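Local coordinates for protein carboxynorspermidine decarboxylase (Campylobacter jejuni subsp. jejuni 81116, PDB 3N29) that probably catalyses the pyridoxal-phosphate-dependent decarboxylation of carboxynorspermidine to norspermidine, at residues His202-Cys205 against Asp210-Glu213. Sequence-based numbering, arbitrary orientation.
With PLP (pyridoxal-5'-phosphate), chain C; NSD (N-(3-aminopropyl)propane-1,3-diamine), chain D.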
ATOM      1  N   HIS A 202      23.627  -5.878   2.871  1.00 13.73           N
ATOM      2  CA  HIS A 202      22.863  -4.765   2.353  1.00 14.51           C
ATOM      3  C   HIS A 202      22.629  -3.790   3.479  1.00 15.72           C
ATOM      4  O   HIS A 202      21.934  -4.078   4.463  1.00 14.99           O
ATOM      5  CB  HIS A 202      21.570  -5.219   1.613  1.00 14.67           C
ATOM      6  CG  HIS A 202      20.661  -4.092   1.224  1.00 15.55           C
ATOM      7  ND1 HIS A 202      20.841  -3.342   0.084  1.00 14.93           N
ATOM      8  CD2 HIS A 202      19.548  -3.591   1.833  1.00 19.81           C
ATOM      9  CE1 HIS A 202      19.895  -2.420   0.011  1.00 19.43           C
ATOM     10  NE2 HIS A 202      19.090  -2.552   1.062  1.00 17.95           N
ATOM     11  N   ALA A 203      23.246  -2.633   3.342  1.00 16.43           N
ATOM     12  CA  ALA A 203      23.445  -1.716   4.430  1.00 17.91           C
ATOM     13  C   ALA A 203      23.201  -0.256   4.047  1.00 19.10           C
ATOM     14  O   ALA A 203      23.475   0.629   4.852  1.00 20.49           O
ATOM     15  CB  ALA A 203      24.886  -1.893   4.974  1.00 19.03           C
ATOM     16  N   LEU A 204      22.694   0.014   2.839  1.00 18.32           N
ATOM     17  CA  LEU A 204      22.567   1.376   2.349  1.00 18.56           C
ATOM     18  C   LEU A 204      21.194   1.676   1.746  1.00 18.53           C
ATOM     19  O   LEU A 204      20.537   0.777   1.169  1.00 18.63           O
ATOM     20  CB  LEU A 204      23.641   1.688   1.280  1.00 18.66           C
ATOM     21  CG  LEU A 204      25.116   1.553   1.728  1.00 20.65           C
ATOM     22  CD1 LEU A 204      26.048   1.740   0.538  1.00 21.89           C
ATOM     23  CD2 LEU A 204      25.442   2.553   2.837  1.00 22.31           C
ATOM     24  N   CYS A 205      20.878   2.969   1.746  1.00 18.58           N
ATOM     25  CA  CYS A 205      19.690   3.454   1.094  1.00 19.01           C
ATOM     26  C   CYS A 205      19.917   4.852   0.504  1.00 18.35           C
ATOM     27  O   CYS A 205      20.220   5.816   1.230  1.00 17.98           O
ATOM     28  CB  CYS A 205      18.480   3.375   2.040  1.00 20.41           C
ATOM     29  SG  CYS A 205      17.034   3.975   1.060  1.00 26.88           S
ATOM     30  N   ASP A 210      31.275   7.039  -0.966  1.00 13.03           N
ATOM     31  CA  ASP A 210      31.865   7.251   0.395  1.00 12.01           C
ATOM     32  C   ASP A 210      31.162   6.455   1.475  1.00 11.23           C
ATOM     33  O   ASP A 210      31.824   5.952   2.390  1.00 10.88           O
ATOM     34  CB  ASP A 210      31.918   8.761   0.802  1.00 12.72           C
ATOM     35  CG  ASP A 210      32.843   9.604  -0.073  1.00 14.62           C
ATOM     36  OD1 ASP A 210      33.653   9.057  -0.877  1.00 17.06           O
ATOM     37  OD2 ASP A 210      32.767  10.860   0.024  1.00 15.69           O
ATOM     38  N   ALA A 211      29.816   6.323   1.433  1.00  9.83           N
ATOM     39  CA  ALA A 211      29.119   5.521   2.422  1.00 10.40           C
ATOM     40  C   ALA A 211      29.407   4.016   2.248  1.00 10.85           C
ATOM     41  O   ALA A 211      29.587   3.312   3.202  1.00 11.56           O
ATOM     42  CB  ALA A 211      27.535   5.781   2.384  1.00  7.87           C
ATOM     43  N   LEU A 212      29.455   3.519   1.017  1.00 12.16           N
ATOM     44  CA  LEU A 212      29.895   2.101   0.802  1.00 12.05           C
ATOM     45  C   LEU A 212      31.343   1.873   1.339  1.00 11.84           C
ATOM     46  O   LEU A 212      31.603   0.867   1.978  1.00 11.96           O
ATOM     47  CB  LEU A 212      29.784   1.688  -0.667  1.00 11.77           C
ATOM     48  CG  LEU A 212      30.459   0.371  -1.061  1.00 12.81           C
ATOM     49  CD1 LEU A 212      29.781  -0.754  -0.247  1.00 11.47           C
ATOM     50  CD2 LEU A 212      30.416   0.131  -2.501  1.00 13.33           C
ATOM     51  N   GLU A 213      32.259   2.797   1.029  1.00 12.90           N
ATOM     52  CA  GLU A 213      33.615   2.772   1.641  1.00 12.97           C
ATOM     53  C   GLU A 213      33.574   2.600   3.200  1.00 13.60           C
ATOM     54  O   GLU A 213      34.173   1.658   3.723  1.00 14.49           O
ATOM     55  CB  GLU A 213      34.435   3.984   1.211  1.00 13.38           C
ATOM     56  CG  GLU A 213      35.755   4.080   1.901  1.00 13.11           C
ATOM     57  CD  GLU A 213      36.690   5.056   1.296  1.00 16.95           C
ATOM     58  OE1 GLU A 213      36.394   6.278   1.303  1.00 17.85           O
ATOM     59  OE2 GLU A 213      37.761   4.576   0.822  1.00 18.59           O
TER
HETATM   60  N1  PLP C1001      19.420  -6.023  -2.030  1.00 27.08           N
HETATM   61  C2  PLP C1001      18.657  -6.237  -0.916  1.00 29.00           C
HETATM   62  C2A PLP C1001      18.915  -7.442  -0.047  1.00 29.00           C
HETATM   63  C3  PLP C1001      17.594  -5.323  -0.638  1.00 31.73           C
HETATM   64  O3  PLP C1001      16.789  -5.528   0.484  1.00 32.97           O
HETATM   65  C4  PLP C1001      17.351  -4.223  -1.483  1.00 31.03           C
HETATM   66  C4A PLP C1001      16.185  -3.288  -1.190  1.00 32.06           C
HETATM   67  C5  PLP C1001      18.188  -4.001  -2.588  1.00 27.80           C
HETATM   68  C6  PLP C1001      19.219  -4.933  -2.830  1.00 24.71           C
HETATM   69  C5A PLP C1001      17.984  -2.831  -3.523  1.00 25.19           C
HETATM   70  O4P PLP C1001      17.970  -1.608  -2.831  1.00 19.83           O
HETATM   71  P   PLP C1001      17.868  -0.223  -3.577  1.00 24.37           P
HETATM   72  O1P PLP C1001      16.634  -0.297  -4.456  1.00 21.88           O
HETATM   73  O2P PLP C1001      19.135  -0.066  -4.452  1.00 23.11           O
HETATM   74  O3P PLP C1001      17.870   0.838  -2.572  1.00 21.52           O
HETATM   75  C1  NSD D1002      15.106   1.886  -1.494  1.00 57.70           C
HETATM   76  N1  NSD D1002      16.014   2.861  -2.024  1.00 56.76           N
HETATM   77  C2  NSD D1002      15.162   1.783  -0.007  1.00 60.03           C
HETATM   78  N2  NSD D1002      13.405   0.295   0.634  1.00 61.40           N
HETATM   79  C3  NSD D1002      14.653   0.485   0.511  1.00 62.11           C
HETATM   80  N3  NSD D1002       9.542   1.816  -0.768  1.00 52.57           N
HETATM   81  C4  NSD D1002      12.486   1.126   0.371  1.00 57.55           C
HETATM   82  C5  NSD D1002      11.085   0.627   0.589  1.00 56.37           C
HETATM   83  C6  NSD D1002      10.083   1.753   0.550  1.00 54.98           C
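Leu-204 reaches from the active-site loop to the first turn of helix 209-223 and touches Ala-211 and Leu-212. The fold is an eight-stranded beta/alpha-barrel. The contact lies where barrel strand 198-200 gives way, through this loop, to the helix that follows it.

The contact between the two segments is purely apolar. The two methyls of Leu-204 divide the work. Leu-204 CD2 meets CB of Ala-211 at 3.9 Å. Leu-204 CD1 lies alongside the backbone of Leu-212, 3.9 Å from Leu-212 CA, and is equally close to Leu-212 CB. In Leu-204, CG is anti to the carbonyl carbon (chi1 -60°). A chi2 of 174° sets CD1 anti to CA and carries that methyl to Leu-212, while CD2 branches off toward Ala-211. Val-215 and His-239 also pack on Leu-204. The isobutyl end of Leu-212 turns to other neighbours, among them Phe-235 and Leu-251.

Away from this patch, Lys-250 forms salt bridges with both Asp-210 and Glu-213. At the start of the helix, Ser-208 OG accepts a hydrogen bond from the backbone N of Ala-211.

The same loop carries two ligand-pocket residues. The His-202 imidazole lies over the pyridine ring of the cofactor, with PLP C3 3.5 Å above the imidazole plane, over its centre. His-202 CE1 is 3.5 Å from PLP C4. A hydrogen bond between His-202 ND1 and Gly-237 N helps fix the ring's rotation. Cys-205 lines the norspermidine pocket: Cys-205 SG lies beside the polyamine, 3.4 Å from NSD N1.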